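Local atomic coordinates of 432aa long hypothetical deoxyribodipyrimidine photolyase (Sulfolobus tokodaii, PDB entry 2E0I), a protein that probably repairs ultraviolet-damaged DNA as a photolyase, splitting cyclobutane pyrimidine dimers with light energy through a bound FAD, and carries a second FAD, probably for light harvesting. Residues Asp15-Tyr21 with Ala123-Tyr127; Arg205-Ala209 with Phe374-Phe380; Arg310-Leu314 with Phe365-Gln370. All blocks are in the same frame, centred on the assembly; numbering follows the deposited sequence.

Contact 1: Asp15-Tyr21 with Ala123-Tyr127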
# COMPACT_ATOMS: atom_id res chain seq x y z
N ASP A 15 10.13 -11.99 13.86
CA ASP A 15 10.98 -10.92 13.35
C ASP A 15 10.34 -9.55 13.42
O ASP A 15 10.22 -8.83 12.43
CB ASP A 15 11.44 -11.21 11.90
CG ASP A 15 12.56 -10.26 11.44
OD1 ASP A 15 13.52 -10.01 12.21
OD2 ASP A 15 12.50 -9.76 10.29
N ASN A 16 9.90 -9.19 14.61
CA ASN A 16 9.30 -7.89 14.83
C ASN A 16 10.27 -7.18 15.76
O ASN A 16 10.33 -7.49 16.95
CB ASN A 16 7.93 -8.04 15.48
CG ASN A 16 7.23 -6.71 15.66
OD1 ASN A 16 6.03 -6.60 15.40
ND2 ASN A 16 7.96 -5.70 16.12
N THR A 17 11.03 -6.24 15.19
CA THR A 17 12.05 -5.50 15.93
C THR A 17 11.62 -4.96 17.29
O THR A 17 12.12 -5.39 18.33
CB THR A 17 12.59 -4.33 15.09
OG1 THR A 17 12.93 -4.80 13.78
CG2 THR A 17 13.84 -3.75 15.74
N GLY A 18 10.69 -4.03 17.28
CA GLY A 18 10.24 -3.46 18.53
C GLY A 18 9.73 -4.50 19.49
O GLY A 18 10.01 -4.46 20.68
N LEU A 19 8.98 -5.46 18.97
CA LEU A 19 8.43 -6.50 19.82
C LEU A 19 9.56 -7.30 20.44
O LEU A 19 9.50 -7.66 21.62
CB LEU A 19 7.50 -7.41 19.02
CG LEU A 19 6.86 -8.55 19.82
CD1 LEU A 19 6.10 -7.99 21.02
CD2 LEU A 19 5.95 -9.37 18.90
N ASN A 20 10.60 -7.58 19.66
CA ASN A 20 11.75 -8.33 20.15
C ASN A 20 12.39 -7.62 21.33
O ASN A 20 12.57 -8.22 22.38
CB ASN A 20 12.80 -8.52 19.06
CG ASN A 20 12.47 -9.65 18.13
OD1 ASN A 20 11.73 -10.57 18.49
ND2 ASN A 20 13.04 -9.60 16.94
N TYR A 21 12.72 -6.34 21.16
CA TYR A 21 13.33 -5.60 22.25
C TYR A 21 12.42 -5.60 23.45
O TYR A 21 12.88 -5.76 24.58
CB TYR A 21 13.62 -4.16 21.83
CG TYR A 21 14.86 -4.00 21.00
CD1 TYR A 21 14.77 -3.80 19.62
CD2 TYR A 21 16.12 -4.05 21.58
CE1 TYR A 21 15.92 -3.64 18.85
CE2 TYR A 21 17.27 -3.90 20.82
CZ TYR A 21 17.17 -3.69 19.45
OH TYR A 21 18.30 -3.53 18.70
N ALA A 123 10.86 3.61 20.41
CA ALA A 123 10.45 3.32 19.03
C ALA A 123 11.64 2.73 18.29
O ALA A 123 12.76 3.14 18.51
CB ALA A 123 9.98 4.58 18.34
N TYR A 124 11.39 1.75 17.42
CA TYR A 124 12.46 1.09 16.68
C TYR A 124 12.17 1.04 15.20
O TYR A 124 11.01 1.13 14.79
CB TYR A 124 12.65 -0.34 17.18
CG TYR A 124 13.04 -0.44 18.64
CD1 TYR A 124 14.39 -0.44 19.02
CD2 TYR A 124 12.07 -0.48 19.63
CE1 TYR A 124 14.74 -0.48 20.38
CE2 TYR A 124 12.40 -0.52 20.98
CZ TYR A 124 13.74 -0.52 21.35
OH TYR A 124 14.05 -0.57 22.70
N GLU A 125 13.22 0.91 14.39
CA GLU A 125 13.08 0.80 12.95
C GLU A 125 12.77 -0.66 12.63
O GLU A 125 13.44 -1.57 13.15
CB GLU A 125 14.37 1.23 12.24
CG GLU A 125 14.58 2.74 12.20
CD GLU A 125 15.83 3.17 11.42
OE1 GLU A 125 15.95 2.84 10.22
OE2 GLU A 125 16.69 3.84 12.02
N ASP A 126 11.77 -0.90 11.78
CA ASP A 126 11.40 -2.26 11.42
C ASP A 126 10.82 -2.37 10.02
O ASP A 126 11.10 -3.32 9.32
CB ASP A 126 10.39 -2.81 12.44
CG ASP A 126 9.93 -4.24 12.11
OD1 ASP A 126 8.86 -4.40 11.47
OD2 ASP A 126 10.62 -5.21 12.49
N TYR A 127 10.03 -1.39 9.62
CA TYR A 127 9.39 -1.42 8.31
C TYR A 127 10.33 -1.37 7.13
O TYR A 127 10.02 -1.92 6.09
CB TYR A 127 8.36 -0.30 8.19
CG TYR A 127 7.26 -0.41 9.20
CD1 TYR A 127 6.85 0.69 9.93
CD2 TYR A 127 6.67 -1.63 9.48
CE1 TYR A 127 5.89 0.57 10.93
CE2 TYR A 127 5.71 -1.77 10.47
CZ TYR A 127 5.32 -0.67 11.21
OH TYR A 127 4.43 -0.83 12.27

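Contact 2: Arg205-Ala209 with Phe374-Phe380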
# COMPACT_ATOMS: atom_id res chain seq x y z
N ARG A 205 5.72 -10.92 -15.33
CA ARG A 205 4.86 -10.30 -14.33
C ARG A 205 3.98 -9.19 -14.88
O ARG A 205 3.09 -8.72 -14.18
CB ARG A 205 5.71 -9.78 -13.17
CG ARG A 205 6.43 -8.47 -13.43
CD ARG A 205 7.18 -8.01 -12.18
NE ARG A 205 8.59 -8.37 -12.27
CZ ARG A 205 9.51 -7.63 -12.88
NH1 ARG A 205 9.17 -6.49 -13.46
NH2 ARG A 205 10.77 -8.05 -12.94
N ASP A 206 4.20 -8.79 -16.13
CA ASP A 206 3.42 -7.72 -16.72
C ASP A 206 2.09 -8.19 -17.29
O ASP A 206 1.16 -7.41 -17.41
CB ASP A 206 4.21 -7.03 -17.84
CG ASP A 206 5.39 -6.25 -17.32
OD1 ASP A 206 5.18 -5.12 -16.81
OD2 ASP A 206 6.54 -6.76 -17.40
N TYR A 207 2.01 -9.46 -17.64
CA TYR A 207 0.80 -10.00 -18.22
C TYR A 207 -0.23 -10.32 -17.14
O TYR A 207 -0.08 -11.28 -16.39
CB TYR A 207 1.15 -11.22 -19.04
CG TYR A 207 2.21 -10.92 -20.08
CD1 TYR A 207 1.87 -10.62 -21.40
CD2 TYR A 207 3.56 -10.85 -19.72
CE1 TYR A 207 2.84 -10.26 -22.33
CE2 TYR A 207 4.53 -10.49 -20.64
CZ TYR A 207 4.17 -10.20 -21.95
OH TYR A 207 5.14 -9.81 -22.84
N PRO A 208 -1.29 -9.51 -17.05
CA PRO A 208 -2.36 -9.67 -16.07
C PRO A 208 -3.06 -11.01 -16.17
O PRO A 208 -3.38 -11.61 -15.16
CB PRO A 208 -3.32 -8.52 -16.39
CG PRO A 208 -2.48 -7.53 -17.09
CD PRO A 208 -1.59 -8.38 -17.95
N ALA A 209 -3.31 -11.47 -17.39
CA ALA A 209 -4.00 -12.74 -17.58
C ALA A 209 -3.24 -13.88 -16.92
O ALA A 209 -3.83 -14.79 -16.33
CB ALA A 209 -4.20 -13.01 -19.05
N PHE A 374 0.29 -6.80 -23.68
CA PHE A 374 0.15 -7.50 -22.40
C PHE A 374 -1.10 -8.31 -22.19
O PHE A 374 -1.27 -8.92 -21.14
CB PHE A 374 0.34 -6.51 -21.26
CG PHE A 374 1.69 -5.89 -21.24
CD1 PHE A 374 2.83 -6.68 -21.07
CD2 PHE A 374 1.86 -4.52 -21.45
CE1 PHE A 374 4.10 -6.13 -21.11
CE2 PHE A 374 3.13 -3.95 -21.49
CZ PHE A 374 4.26 -4.76 -21.32
N ASP A 375 -1.99 -8.32 -23.18
CA ASP A 375 -3.21 -9.12 -23.10
C ASP A 375 -3.58 -9.48 -24.54
O ASP A 375 -4.67 -9.16 -25.01
CB ASP A 375 -4.34 -8.34 -22.44
CG ASP A 375 -5.43 -9.26 -21.88
OD1 ASP A 375 -6.56 -8.77 -21.66
OD2 ASP A 375 -5.16 -10.47 -21.66
N PRO A 376 -2.67 -10.15 -25.25
CA PRO A 376 -2.85 -10.57 -26.64
C PRO A 376 -4.13 -11.35 -26.93
O PRO A 376 -4.73 -11.21 -27.99
CB PRO A 376 -1.59 -11.39 -26.91
CG PRO A 376 -1.31 -12.00 -25.60
CD PRO A 376 -1.49 -10.82 -24.67
N GLU A 377 -4.55 -12.18 -25.98
CA GLU A 377 -5.75 -12.99 -26.16
C GLU A 377 -6.95 -12.29 -25.56
O GLU A 377 -8.06 -12.80 -25.62
CB GLU A 377 -5.56 -14.34 -25.47
CG GLU A 377 -4.11 -14.82 -25.42
CD GLU A 377 -3.51 -15.06 -26.79
OE1 GLU A 377 -3.71 -14.21 -27.69
OE2 GLU A 377 -2.83 -16.10 -26.97
N ALA A 378 -6.72 -11.12 -24.97
CA ALA A 378 -7.78 -10.36 -24.33
C ALA A 378 -8.42 -11.17 -23.21
O ALA A 378 -9.56 -10.92 -22.82
CB ALA A 378 -8.83 -9.96 -25.36
N LYS A 379 -7.68 -12.14 -22.68
CA LYS A 379 -8.19 -12.97 -21.59
C LYS A 379 -8.52 -12.14 -20.34
O LYS A 379 -9.56 -12.34 -19.71
CB LYS A 379 -7.19 -14.08 -21.24
CG LYS A 379 -7.10 -15.20 -22.27
CD LYS A 379 -6.31 -16.40 -21.74
CE LYS A 379 -6.32 -17.60 -22.72
NZ LYS A 379 -5.60 -17.35 -24.01
N PHE A 380 -7.62 -11.22 -19.99
CA PHE A 380 -7.81 -10.36 -18.83
C PHE A 380 -9.02 -9.46 -19.05
O PHE A 380 -9.87 -9.32 -18.17
CB PHE A 380 -6.59 -9.48 -18.59
CG PHE A 380 -6.73 -8.55 -17.41
CD1 PHE A 380 -6.83 -9.06 -16.11
CD2 PHE A 380 -6.77 -7.17 -17.59
CE1 PHE A 380 -6.97 -8.20 -15.01
CE2 PHE A 380 -6.91 -6.30 -16.50
CZ PHE A 380 -7.01 -6.82 -15.21

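Contact 3: Arg310-Leu314 with Phe365-Gln370. With FAD (flavin-adenine dinucleotide), chain E.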
# COMPACT_ATOMS: atom_id res chain seq x y z
N ARG A 310 1.50 -3.37 -13.71
CA ARG A 310 1.39 -2.96 -15.08
C ARG A 310 0.08 -2.23 -15.32
O ARG A 310 0.07 -1.14 -15.86
CB ARG A 310 1.45 -4.16 -16.01
CG ARG A 310 1.70 -3.72 -17.42
CD ARG A 310 3.05 -3.08 -17.42
NE ARG A 310 3.36 -2.38 -18.65
CZ ARG A 310 4.59 -2.01 -18.97
NH1 ARG A 310 5.59 -2.28 -18.14
NH2 ARG A 310 4.81 -1.34 -20.09
N VAL A 311 -1.02 -2.87 -14.93
CA VAL A 311 -2.34 -2.28 -15.11
C VAL A 311 -2.45 -1.03 -14.25
O VAL A 311 -3.02 -0.03 -14.67
CB VAL A 311 -3.44 -3.28 -14.72
CG1 VAL A 311 -4.80 -2.59 -14.65
CG2 VAL A 311 -3.50 -4.40 -15.74
N ARG A 312 -1.88 -1.11 -13.05
CA ARG A 312 -1.89 0.00 -12.11
C ARG A 312 -1.39 1.29 -12.77
O ARG A 312 -2.06 2.31 -12.70
CB ARG A 312 -1.00 -0.33 -10.92
CG ARG A 312 -1.65 -0.13 -9.58
CD ARG A 312 -1.50 -1.40 -8.74
NE ARG A 312 -1.34 -1.10 -7.32
CZ ARG A 312 -1.37 -2.01 -6.35
NH1 ARG A 312 -1.57 -3.29 -6.64
NH2 ARG A 312 -1.22 -1.64 -5.09
N MET A 313 -0.24 1.25 -13.42
CA MET A 313 0.26 2.46 -14.03
C MET A 313 -0.40 2.85 -15.35
O MET A 313 -0.41 4.02 -15.71
CB MET A 313 1.79 2.42 -14.19
CG MET A 313 2.33 1.51 -15.25
SD MET A 313 4.15 1.67 -15.30
CE MET A 313 4.62 0.70 -13.78
N LEU A 314 -0.96 1.88 -16.06
CA LEU A 314 -1.65 2.18 -17.31
C LEU A 314 -2.88 3.00 -16.95
O LEU A 314 -3.23 3.97 -17.62
CB LEU A 314 -2.09 0.91 -18.04
CG LEU A 314 -1.04 0.15 -18.83
CD1 LEU A 314 -1.68 -0.98 -19.60
CD2 LEU A 314 -0.34 1.10 -19.79
N PHE A 365 2.32 6.28 -22.74
CA PHE A 365 2.03 4.93 -23.19
C PHE A 365 0.90 4.94 -24.21
O PHE A 365 0.00 5.78 -24.15
CB PHE A 365 1.60 4.04 -22.02
CG PHE A 365 2.65 3.86 -20.98
CD1 PHE A 365 3.82 3.16 -21.27
CD2 PHE A 365 2.47 4.38 -19.69
CE1 PHE A 365 4.80 2.99 -20.29
CE2 PHE A 365 3.45 4.21 -18.71
CZ PHE A 365 4.62 3.51 -19.01
N ASN A 366 0.94 4.00 -25.14
CA ASN A 366 -0.11 3.89 -26.14
C ASN A 366 -1.10 2.86 -25.62
O ASN A 366 -0.82 1.66 -25.59
CB ASN A 366 0.46 3.42 -27.47
CG ASN A 366 -0.57 3.44 -28.56
OD1 ASN A 366 -1.71 2.98 -28.37
ND2 ASN A 366 -0.19 3.95 -29.72
N PRO A 367 -2.29 3.31 -25.20
CA PRO A 367 -3.31 2.40 -24.68
C PRO A 367 -3.51 1.16 -25.51
O PRO A 367 -3.45 0.05 -25.00
CB PRO A 367 -4.56 3.28 -24.65
CG PRO A 367 -3.99 4.62 -24.34
CD PRO A 367 -2.78 4.70 -25.23
N TRP A 368 -3.74 1.34 -26.80
CA TRP A 368 -3.99 0.21 -27.69
C TRP A 368 -2.78 -0.68 -27.88
O TRP A 368 -2.90 -1.91 -27.89
CB TRP A 368 -4.51 0.72 -29.02
CG TRP A 368 -5.65 1.65 -28.83
CD1 TRP A 368 -5.60 3.01 -28.83
CD2 TRP A 368 -7.00 1.29 -28.48
NE1 TRP A 368 -6.82 3.53 -28.49
CE2 TRP A 368 -7.70 2.50 -28.27
CE3 TRP A 368 -7.68 0.08 -28.32
CZ2 TRP A 368 -9.06 2.53 -27.90
CZ3 TRP A 368 -9.03 0.10 -27.95
CH2 TRP A 368 -9.70 1.33 -27.75
N LYS A 369 -1.60 -0.09 -28.03
CA LYS A 369 -0.39 -0.87 -28.20
C LYS A 369 -0.14 -1.69 -26.94
O LYS A 369 0.11 -2.89 -26.99
CB LYS A 369 0.81 0.04 -28.49
CG LYS A 369 1.09 0.20 -29.97
CD LYS A 369 2.20 1.20 -30.24
CE LYS A 369 2.74 1.03 -31.66
NZ LYS A 369 1.66 0.91 -32.69
N GLN A 370 -0.24 -1.01 -25.81
CA GLN A 370 -0.04 -1.61 -24.51
C GLN A 370 -1.03 -2.75 -24.30
O GLN A 370 -0.65 -3.87 -23.95
CB GLN A 370 -0.25 -0.54 -23.43
CG GLN A 370 0.58 -0.73 -22.18
CD GLN A 370 2.03 -0.42 -22.40
OE1 GLN A 370 2.86 -0.61 -21.52
NE2 GLN A 370 2.34 0.07 -23.59
PA FAD E . 4.59 -8.14 -7.78
O1A FAD E . 4.34 -9.58 -7.59
O2A FAD E . 5.33 -7.54 -8.91
O5B FAD E . 5.73 -8.03 -6.65
C5B FAD E . 6.74 -7.02 -6.69
C4B FAD E . 6.96 -6.44 -5.29
O4B FAD E . 7.95 -5.41 -5.30
C3B FAD E . 5.65 -5.81 -4.80
O3B FAD E . 4.95 -6.76 -4.00
C2B FAD E . 6.21 -4.72 -3.88
O2B FAD E . 6.69 -5.30 -2.67
C1B FAD E . 7.38 -4.22 -4.73
N9A FAD E . 6.93 -3.32 -5.82
C8A FAD E . 6.70 -3.66 -7.09
N7A FAD E . 6.40 -2.57 -7.79
C5A FAD E . 6.45 -1.52 -6.97
C6A FAD E . 6.24 -0.16 -7.10
N6A FAD E . 5.94 0.38 -8.28
N1A FAD E . 6.35 0.63 -6.02
C2A FAD E . 6.66 0.14 -4.84
N3A FAD E . 6.87 -1.16 -4.67
C4A FAD E . 6.77 -2.01 -5.71
N1 FAD E . 1.94 -0.75 -3.85
C2 FAD E . 1.48 -0.81 -2.53
O2 FAD E . 1.87 -1.69 -1.77
N3 FAD E . 0.53 0.11 -2.08
C4 FAD E . 0.03 1.08 -2.96
O4 FAD E . -0.76 1.92 -2.55
C4X FAD E . 0.48 1.12 -4.28
N5 FAD E . -0.09 2.04 -5.17
C5X FAD E . 0.36 2.11 -6.49
C6 FAD E . -0.21 3.04 -7.35
C7 FAD E . 0.25 3.15 -8.66
C7M FAD E . -0.38 4.20 -9.57
C8 FAD E . 1.27 2.32 -9.10
C8M FAD E . 1.82 2.43 -10.53
C9 FAD E . 1.84 1.39 -8.23
C9A FAD E . 1.39 1.28 -6.92
N10 FAD E . 1.96 0.36 -6.02
C10 FAD E . 1.43 0.22 -4.73
C1' FAD E . 3.10 -0.50 -6.45
C2' FAD E . 2.79 -1.86 -7.07
O2' FAD E . 1.87 -1.72 -8.15
C3' FAD E . 2.25 -2.86 -6.04
O3' FAD E . 3.15 -2.94 -4.94
C4' FAD E . 2.09 -4.25 -6.65
O4' FAD E . 1.22 -4.20 -7.79
C5' FAD E . 1.51 -5.24 -5.62
O5' FAD E . 1.27 -6.52 -6.22
P FAD E . 2.34 -7.71 -6.11
O1P FAD E . 2.74 -7.85 -4.69
O2P FAD E . 1.75 -8.89 -6.79
O3P FAD E . 3.60 -7.16 -6.96

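Contact 1: Asp15-Tyr21 with Ala123-Tyr127
The first turn of helix 17-25 rests against the end of strand 120-124 and the loop after it, with the CA atoms of G18 and Y124 5.4 Å apart. D126 reaches the N-terminal end of the helix, and its OD2 takes two donors from T17: the backbone N donates over 2.9 Å from above the carboxylate plane, while OG1 donates over 2.7 Å to the anti lone pair. Threonine suits the place because its hydroxyl, set beside its own backbone N and anti to the carbonyl carbon (chi1 -49°), points to the same oxygen as the N-H. One turn on, Y21 lays its ring over Y124 in an offset stack, planes 7° apart and centroids 4.3 Å apart, and its CB adds a CH-pi contact over the same ring. CA of G18 packs on CD2 of Y124. OD2 of D126 also pairs with R228, and OD1 with R12; D15 shares R228 and bonds to S226. These bonds join the helix N-terminus to the edge strand of the parallel alpha/beta domain of photolyases. With two buried acids so close, the arginines and the helix N-terminus would be expected to favour their charged forms.

Contact 2: Arg205-Ala209 with Phe374-Phe380
F374 turns the edge of its ring toward the face of Y207, an edge-to-face pair with planes at 67° and centroids 5.2 Å apart. CD1 of F374 does the touching, 3.8 Å from CE1 of Y207 and nearer the rim of that ring than its centre. F374 also runs alongside D206, the two side chains pointing the same way, with CB of D206 3.4 Å from CE1 of F374. A second aromatic serves P208: its CB sits over the face of F380 in a CH-pi contact, 3.6 Å from the ring centroid and 17° off the normal. Proline suits this place, being compact and rigid. The small A209 lets the backbones close in, its CB 3.9 Å from CB of K379. D375 braces the turn before helix 379-384: with CG anti to the backbone N (chi1 -159°), OD2 accepts from N of F380 through its syn lone pair, and OD1 from N of I381. The loop between helices 189-196 and 217-221, whose R205 lies in an FAD pocket and touches FAD, thus links the cofactor site to the junction of helices 367-374 and 379-384, while F380 goes on to touch helices 292-304 and 309-322.

Contact 3: Arg310-Leu314 with Phe365-Gln370
An arginine and a glutamine meet almost in one plane: the guanidinium of R310 and the amide of Q370 are only 8° apart, although the two side chains cross at about a right angle. NH2 of R310 donates to OE1 of Q370, nearly along the C=O axis, with an N-H...O angle of 172° and the oxygen near the guanidinium plane. The bend in R310 at chi2 (64°) swings the charged end toward helix 367-374, while its NH1 forms a salt bridge with D206, so two anchors fix the rotation of the guanidinium. Glutamine suits its place by offering a neutral acceptor on a reach long enough to span the gap between the helices. Beside this polar link, M313 makes a Met-aromatic contact with F365, SD lying 4.2 Å from CZ and approaching the ring obliquely. L314 packs its CD2 4.2 Å from CB of F365. The second helix is started by N366, whose OD1 accepts from N of K369 as an N-cap. CB of M313 lies 3.7 Å from the flavin methyl C8M. NH1 of R312 is 3.2 Å from O4' of FAD, and its NH2, salt-bridged to D340, is 3.3 Å from the isoalloxazine atoms C10 and C4X. Helix 309-322 thus lines the FAD pocket with R312 and M313 while also packing on F365 and helix 367-374, within the helical FAD-binding domain of photolyases.

Along the chain contact 1 comes first, in the N-terminal part with its five-stranded parallel sheet, where helix 17-25 meets the outermost strand 120-124. Contacts 2 and 3 lie on the other side of the chain's centre, their centres about 40 and 39 Å from that of contact 1, in the helical part. They are neighbours, centres about 11 Å apart, and contact 3 falls wholly within the span between the segments of contact 2. Helices 367-374 and 379-384 follow one another, and P208 and F380 of contact 2 pack on V311 of contact 3. The two FAD pockets draw on residues between 8 and 343 and between 202 and 350, so the first spans both parts.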